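Local coordinates for protein deoxyribose-phosphate aldolase (Toxoplasma gondii, PDB 4EIV) that belongs to the deoxyribose-phosphate aldolase family and folds as a closed eight-stranded parallel beta/alpha barrel, at residues A[38-41]-A[42-45]; A[120-123]-A[124-127]; A[141-144]-A[145-148]. All blocks are in the same frame, centred on the assembly; numbering follows the deposited sequence. Where two conformers were deposited one is given.

Contact 1: A[38-41]-A[42-45]; sequences GETN and ESVA
T40 and S43 face each other across the first turn of helix 41-52, each side-chain oxygen turned to the other's backbone nitrogen. Their two hydroxyls lie 3.5 Å apart, OG1 of T40 to OG of S43, and each does a separate job. T40 is the N-cap: its OG1 accepts from the backbone N of S43 at 3.1 Å. In return S43 OG takes the N-H of T40 at 2.9 Å, nearly straight at 175°. This reciprocal pair is a capping box. Both hydroxyls reach their places by the same torsion, tucked between the backbone N and the carbonyl carbon (chi1 58° for T40, 68° for S43).

E39 comes in from the loop side. Its chain bends at chi2, so that the carboxylate swings back toward the helix and OE1 stops 2.8 Å from S43 OG; the other oxygen, OE2, is held by T36. At the root of that chain, CB of E39 lies 4.0 Å from CG2 of V44, the apolar end of the contact, and V44 turns on to F66, in the loop before helix 67-74, and to F69 and I70 of that helix. On the outer side E42 bends back toward T40, and a water sits 2.7 Å from T40 OG1 and gives a weak bond to E42 OE2.

The regular helix bonds start at once, with V44 N reaching T40 O at 2.9 Å and A45 N reaching N41 O. Chemically, the cap answers N-H groups that the opening turn cannot pair within the helix, and two acidic side chains beside a helix N terminus would probably be favoured by the helix dipole.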
# COMPACT_ATOMS: atom_id res chain seq x y z
N GLY A 38 -1.14 -16.56 -31.27
CA GLY A 38 -1.47 -17.98 -31.11
C GLY A 38 -2.36 -18.35 -29.93
O GLY A 38 -2.66 -19.54 -29.75
N GLU A 39 -2.81 -17.39 -29.12
CA GLU A 39 -3.71 -17.71 -28.02
C GLU A 39 -4.98 -18.39 -28.53
O GLU A 39 -5.41 -18.18 -29.66
CB GLU A 39 -4.12 -16.48 -27.21
CG GLU A 39 -3.00 -15.63 -26.67
CD GLU A 39 -2.02 -16.35 -25.76
OE1 GLU A 39 -2.41 -17.31 -25.05
OE2 GLU A 39 -0.87 -15.88 -25.69
N THR A 40 -5.57 -19.19 -27.64
CA THR A 40 -6.81 -19.91 -27.89
C THR A 40 -7.70 -19.74 -26.67
O THR A 40 -7.23 -19.25 -25.63
CB THR A 40 -6.56 -21.43 -28.05
OG1 THR A 40 -5.93 -21.94 -26.86
CG2 THR A 40 -5.68 -21.73 -29.26
N ASN A 41 -8.96 -20.14 -26.76
CA ASN A 41 -9.84 -20.11 -25.58
C ASN A 41 -9.21 -20.86 -24.42
O ASN A 41 -9.26 -20.41 -23.28
CB ASN A 41 -11.20 -20.74 -25.89
CG ASN A 41 -12.09 -19.86 -26.74
OD1 ASN A 41 -11.77 -18.71 -27.01
ND2 ASN A 41 -13.21 -20.42 -27.17
N GLU A 42 -8.58 -21.99 -24.74
CA GLU A 42 -7.95 -22.86 -23.75
C GLU A 42 -6.77 -22.18 -23.06
O GLU A 42 -6.64 -22.24 -21.83
CB GLU A 42 -7.51 -24.19 -24.39
CG GLU A 42 -8.66 -25.15 -24.80
CD GLU A 42 -9.51 -24.71 -26.00
OE1 GLU A 42 -10.69 -25.12 -26.05
OE2 GLU A 42 -9.02 -23.98 -26.90
N SER A 43 -5.91 -21.52 -23.83
CA SER A 43 -4.75 -20.85 -23.23
C SER A 43 -5.19 -19.65 -22.39
O SER A 43 -4.65 -19.41 -21.31
CB SER A 43 -3.71 -20.44 -24.28
OG SER A 43 -4.20 -19.41 -25.12
N VAL A 44 -6.18 -18.91 -22.90
CA VAL A 44 -6.70 -17.76 -22.18
C VAL A 44 -7.39 -18.21 -20.89
O VAL A 44 -7.18 -17.62 -19.83
CB VAL A 44 -7.62 -16.89 -23.08
CG1 VAL A 44 -8.34 -15.81 -22.27
CG2 VAL A 44 -6.81 -16.26 -24.20
N ALA A 45 -8.17 -19.28 -20.96
CA ALA A 45 -8.83 -19.81 -19.77
C ALA A 45 -7.80 -20.19 -18.71
O ALA A 45 -7.99 -19.91 -17.53
CB ALA A 45 -9.70 -21.01 -20.13
O HOH W 1 -5.68 -24.57 -27.45

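Contact 2: A[120-123]-A[124-127]; sequences LIDW and RRMN
D122 meets R125 through both backbone and side chain as the chain leaves strand 116-120 and turns into the short helix 124-128. It is the centre of an inverse gamma turn, closed by a weak bond from W123 N to I121 O. R125 N donates to D122 O at 3.1 Å. With its CG anti to the backbone N (chi1 -165°), the D122 carboxylate slants across R125, whose chain bends at chi2. NE of R125 then reaches OD2 of D122 at 3.0 Å in a salt bridge. OD2 lies in the guanidinium plane, yet the arginine meets the carboxylate from above, the two planes standing 82° apart. A water bridges the same OD2 to R125 NH1, while NH2 of that arginine pairs with E128. The other oxygen, OD1, accepts a hydrogen bond from a second water, which in turn accepts from the N and NH1 of R124.

This turn belongs to the beta/alpha barrel: it follows the fourth strand and leads, through helix 124-128, to helix 130-148.

W123 comes next, and R124 lies over one face of its indole. CG of R124 makes a CH-pi contact over that face, 3.6 Å from the centroid of the six-membered ring. Farther along the extended arginine, CZ comes within 3.4 Å of W123 CZ2, which sits over the centre of the guanidinium; ring and guanidinium planes are 35° apart. E94 holds NH2 of that arginine in a salt bridge. The carbonyl O of W123 accepts from M126 N at 3.2 Å and also from Q163.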
# COMPACT_ATOMS: atom_id res chain seq x y z
N LEU A 120 -0.70 0.58 -27.95
CA LEU A 120 0.67 0.68 -28.41
C LEU A 120 0.80 1.86 -29.37
O LEU A 120 -0.07 2.08 -30.19
CB LEU A 120 1.10 -0.63 -29.07
CG LEU A 120 2.52 -0.81 -29.59
CD1 LEU A 120 3.55 -0.63 -28.45
CD2 LEU A 120 2.70 -2.17 -30.25
N ILE A 121 1.88 2.61 -29.23
CA ILE A 121 2.18 3.70 -30.13
C ILE A 121 2.91 3.22 -31.39
O ILE A 121 3.49 2.12 -31.41
CB ILE A 121 3.02 4.82 -29.43
CG1 ILE A 121 4.41 4.32 -29.03
CG2 ILE A 121 2.27 5.39 -28.24
CD1 ILE A 121 5.40 5.46 -28.66
N ASP A 122 2.99 4.09 -32.39
CA ASP A 122 3.79 3.82 -33.60
C ASP A 122 5.21 4.26 -33.22
O ASP A 122 5.70 5.32 -33.60
CB ASP A 122 3.23 4.60 -34.80
CG ASP A 122 3.77 4.08 -36.14
OD1 ASP A 122 4.73 3.26 -36.16
OD2 ASP A 122 3.21 4.50 -37.19
N TRP A 123 5.89 3.39 -32.49
CA TRP A 123 7.20 3.72 -31.92
C TRP A 123 8.26 3.91 -33.01
O TRP A 123 9.20 4.68 -32.83
CB TRP A 123 7.64 2.64 -30.91
CG TRP A 123 7.58 1.25 -31.46
CD1 TRP A 123 6.52 0.35 -31.40
CD2 TRP A 123 8.63 0.59 -32.15
NE1 TRP A 123 6.86 -0.80 -32.02
CE2 TRP A 123 8.15 -0.70 -32.48
CE3 TRP A 123 9.90 0.96 -32.53
CZ2 TRP A 123 8.92 -1.60 -33.18
CZ3 TRP A 123 10.69 0.04 -33.21
CH2 TRP A 123 10.19 -1.21 -33.54
N ARG A 124 8.07 3.26 -34.15
CA ARG A 124 9.04 3.39 -35.23
C ARG A 124 9.16 4.83 -35.72
O ARG A 124 10.23 5.28 -36.16
CB ARG A 124 8.66 2.47 -36.40
CG ARG A 124 8.91 1.02 -36.13
CD ARG A 124 8.47 0.16 -37.31
NE ARG A 124 8.72 -1.24 -37.08
CZ ARG A 124 7.92 -2.07 -36.41
NH1 ARG A 124 6.76 -1.64 -35.92
NH2 ARG A 124 8.29 -3.34 -36.26
N ARG A 125 8.06 5.58 -35.66
CA ARG A 125 8.07 6.93 -36.16
C ARG A 125 9.06 7.84 -35.46
O ARG A 125 9.61 8.76 -36.06
CB ARG A 125 6.67 7.52 -36.08
CG ARG A 125 5.61 6.79 -36.89
CD ARG A 125 5.78 6.99 -38.37
NE ARG A 125 4.75 6.28 -39.12
CZ ARG A 125 4.55 6.43 -40.42
NH1 ARG A 125 3.59 5.75 -41.04
NH2 ARG A 125 5.30 7.28 -41.10
N MET A 126 9.32 7.56 -34.19
CA MET A 126 10.29 8.33 -33.41
C MET A 126 11.71 8.19 -33.95
O MET A 126 12.54 9.10 -33.78
CB MET A 126 10.26 7.87 -31.95
CG MET A 126 8.92 8.04 -31.25
SD MET A 126 8.35 9.75 -31.11
CE MET A 126 9.58 10.30 -29.93
N ASN A 127 12.00 7.08 -34.61
CA ASN A 127 13.31 6.87 -35.19
C ASN A 127 13.52 7.67 -36.48
O ASN A 127 14.66 8.01 -36.82
CB ASN A 127 13.52 5.38 -35.55
CG ASN A 127 13.48 4.46 -34.34
OD1 ASN A 127 13.84 4.84 -33.23
ND2 ASN A 127 13.06 3.21 -34.58
O HOH W 2 5.74 1.07 -34.92
O HOH W 3 2.52 3.45 -39.57

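Contact 3: A[141-144]-A[145-148]; sequences VSEV and KKVV
V144 and V148 touch one turn apart near the C-terminal end of helix 130-148, one of the helices wrapped round the beta/alpha barrel. The closest approach of their side chains is 4.0 Å between the two CG1 atoms, and the pair cross at a slant. V148 turns its CG1 anti to the carbonyl carbon (chi1 -58°), which also brings that methyl close over V144 O. This is the packed flank: V144 and V141 lean on L153 of strand 152-156, while V144 also meets V102 and S103 of helix 99-111. Backbone bonds run underneath, K145 N to V141 O at 2.8 Å and V148 N to V144 O at 3.1 Å. The same V144 oxygen takes a second, weak bond from V147 N, and CG2 of V147 comes within 3.1 Å of it.

K145 leaves this flank by a bend at chi2, and its NZ ends outside the two segments, bonded to G149 O and in a salt bridge to D181.

The outward side is looser. There E143 and K146 run alongside each other in the same direction, with the lysine stretched out beyond CG over S142 O and the exposed end of its chain beside the carboxylate. The glutamate folds at chi2 (-64°) to meet it, an i to i+3 salt bridge along the helix surface. The backbone beneath is less tightly bonded, K146 N reaching S142 O at 3.2 Å and E143 O only weakly. NZ of K146 sits 2.8 Å from OE1 of E143, on its syn side and 24° out of the carboxylate plane.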
# COMPACT_ATOMS: atom_id res chain seq x y z
N VAL A 141 -3.38 8.94 -29.19
CA VAL A 141 -3.77 8.85 -27.79
C VAL A 141 -5.02 9.69 -27.52
O VAL A 141 -5.96 9.22 -26.85
CB VAL A 141 -2.62 9.22 -26.85
CG1 VAL A 141 -3.06 9.21 -25.37
CG2 VAL A 141 -1.48 8.25 -26.98
N SER A 142 -5.06 10.91 -28.03
CA SER A 142 -6.24 11.75 -27.78
C SER A 142 -7.53 11.22 -28.42
O SER A 142 -8.61 11.37 -27.84
CB SER A 142 -5.98 13.21 -28.19
OG SER A 142 -5.73 13.35 -29.58
N GLU A 143 -7.42 10.65 -29.61
CA GLU A 143 -8.56 10.04 -30.28
C GLU A 143 -9.05 8.79 -29.56
O GLU A 143 -10.25 8.60 -29.40
CB GLU A 143 -8.23 9.76 -31.74
CG GLU A 143 -8.19 11.06 -32.56
CD GLU A 143 -9.53 11.74 -32.62
OE1 GLU A 143 -9.59 12.96 -32.34
OE2 GLU A 143 -10.53 11.04 -32.91
N VAL A 144 -8.12 7.95 -29.12
CA VAL A 144 -8.51 6.76 -28.37
C VAL A 144 -9.12 7.16 -27.02
O VAL A 144 -10.12 6.56 -26.57
CB VAL A 144 -7.32 5.78 -28.22
CG1 VAL A 144 -7.67 4.60 -27.28
CG2 VAL A 144 -6.91 5.24 -29.59
N LYS A 145 -8.52 8.14 -26.35
CA LYS A 145 -9.08 8.59 -25.05
C LYS A 145 -10.52 9.06 -25.15
O LYS A 145 -11.29 8.87 -24.23
CB LYS A 145 -8.21 9.68 -24.41
CG LYS A 145 -8.60 10.10 -22.97
CD LYS A 145 -8.75 8.96 -21.96
CE LYS A 145 -9.26 9.45 -20.58
NZ LYS A 145 -9.50 8.33 -19.57
N LYS A 146 -10.89 9.66 -26.28
CA LYS A 146 -12.27 10.11 -26.50
C LYS A 146 -13.27 8.96 -26.41
O LYS A 146 -14.38 9.14 -25.90
CB LYS A 146 -12.42 10.78 -27.87
CG LYS A 146 -11.83 12.18 -27.98
CD LYS A 146 -12.07 12.74 -29.38
CE LYS A 146 -11.40 14.10 -29.57
NZ LYS A 146 -11.51 14.56 -30.99
N VAL A 147 -12.89 7.79 -26.92
CA VAL A 147 -13.79 6.64 -26.91
C VAL A 147 -13.73 5.84 -25.62
O VAL A 147 -14.70 5.18 -25.27
CB VAL A 147 -13.62 5.72 -28.17
CG1 VAL A 147 -13.83 6.54 -29.47
CG2 VAL A 147 -12.30 5.03 -28.19
N VAL A 148 -12.61 5.89 -24.91
CA VAL A 148 -12.51 5.17 -23.64
C VAL A 148 -13.28 5.91 -22.55
O VAL A 148 -13.78 5.30 -21.60
CB VAL A 148 -11.06 4.96 -23.22
CG1 VAL A 148 -10.28 4.19 -24.29
CG2 VAL A 148 -10.42 6.26 -22.90

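How the contacts relate
From the N terminus the three contacts come in series, none nested in or crossing another, and each is a local turn within one unbroken stretch. Contact 1 closes the loop after strand 30-34 and starts helix 41-52. Well along the chain, contact 2 takes the exit of strand 116-120 into helix 124-128. Contact 3 then lies near the end of helix 130-148, shortly before strand 152-156. Contacts 2 and 3 belong to consecutive helices; their nearest atoms are about 5 Å apart without touching, and I137 of helix 130-148 meets I121 and M126. Contact 1 stands apart, its centre about 29 Å from that of contact 2.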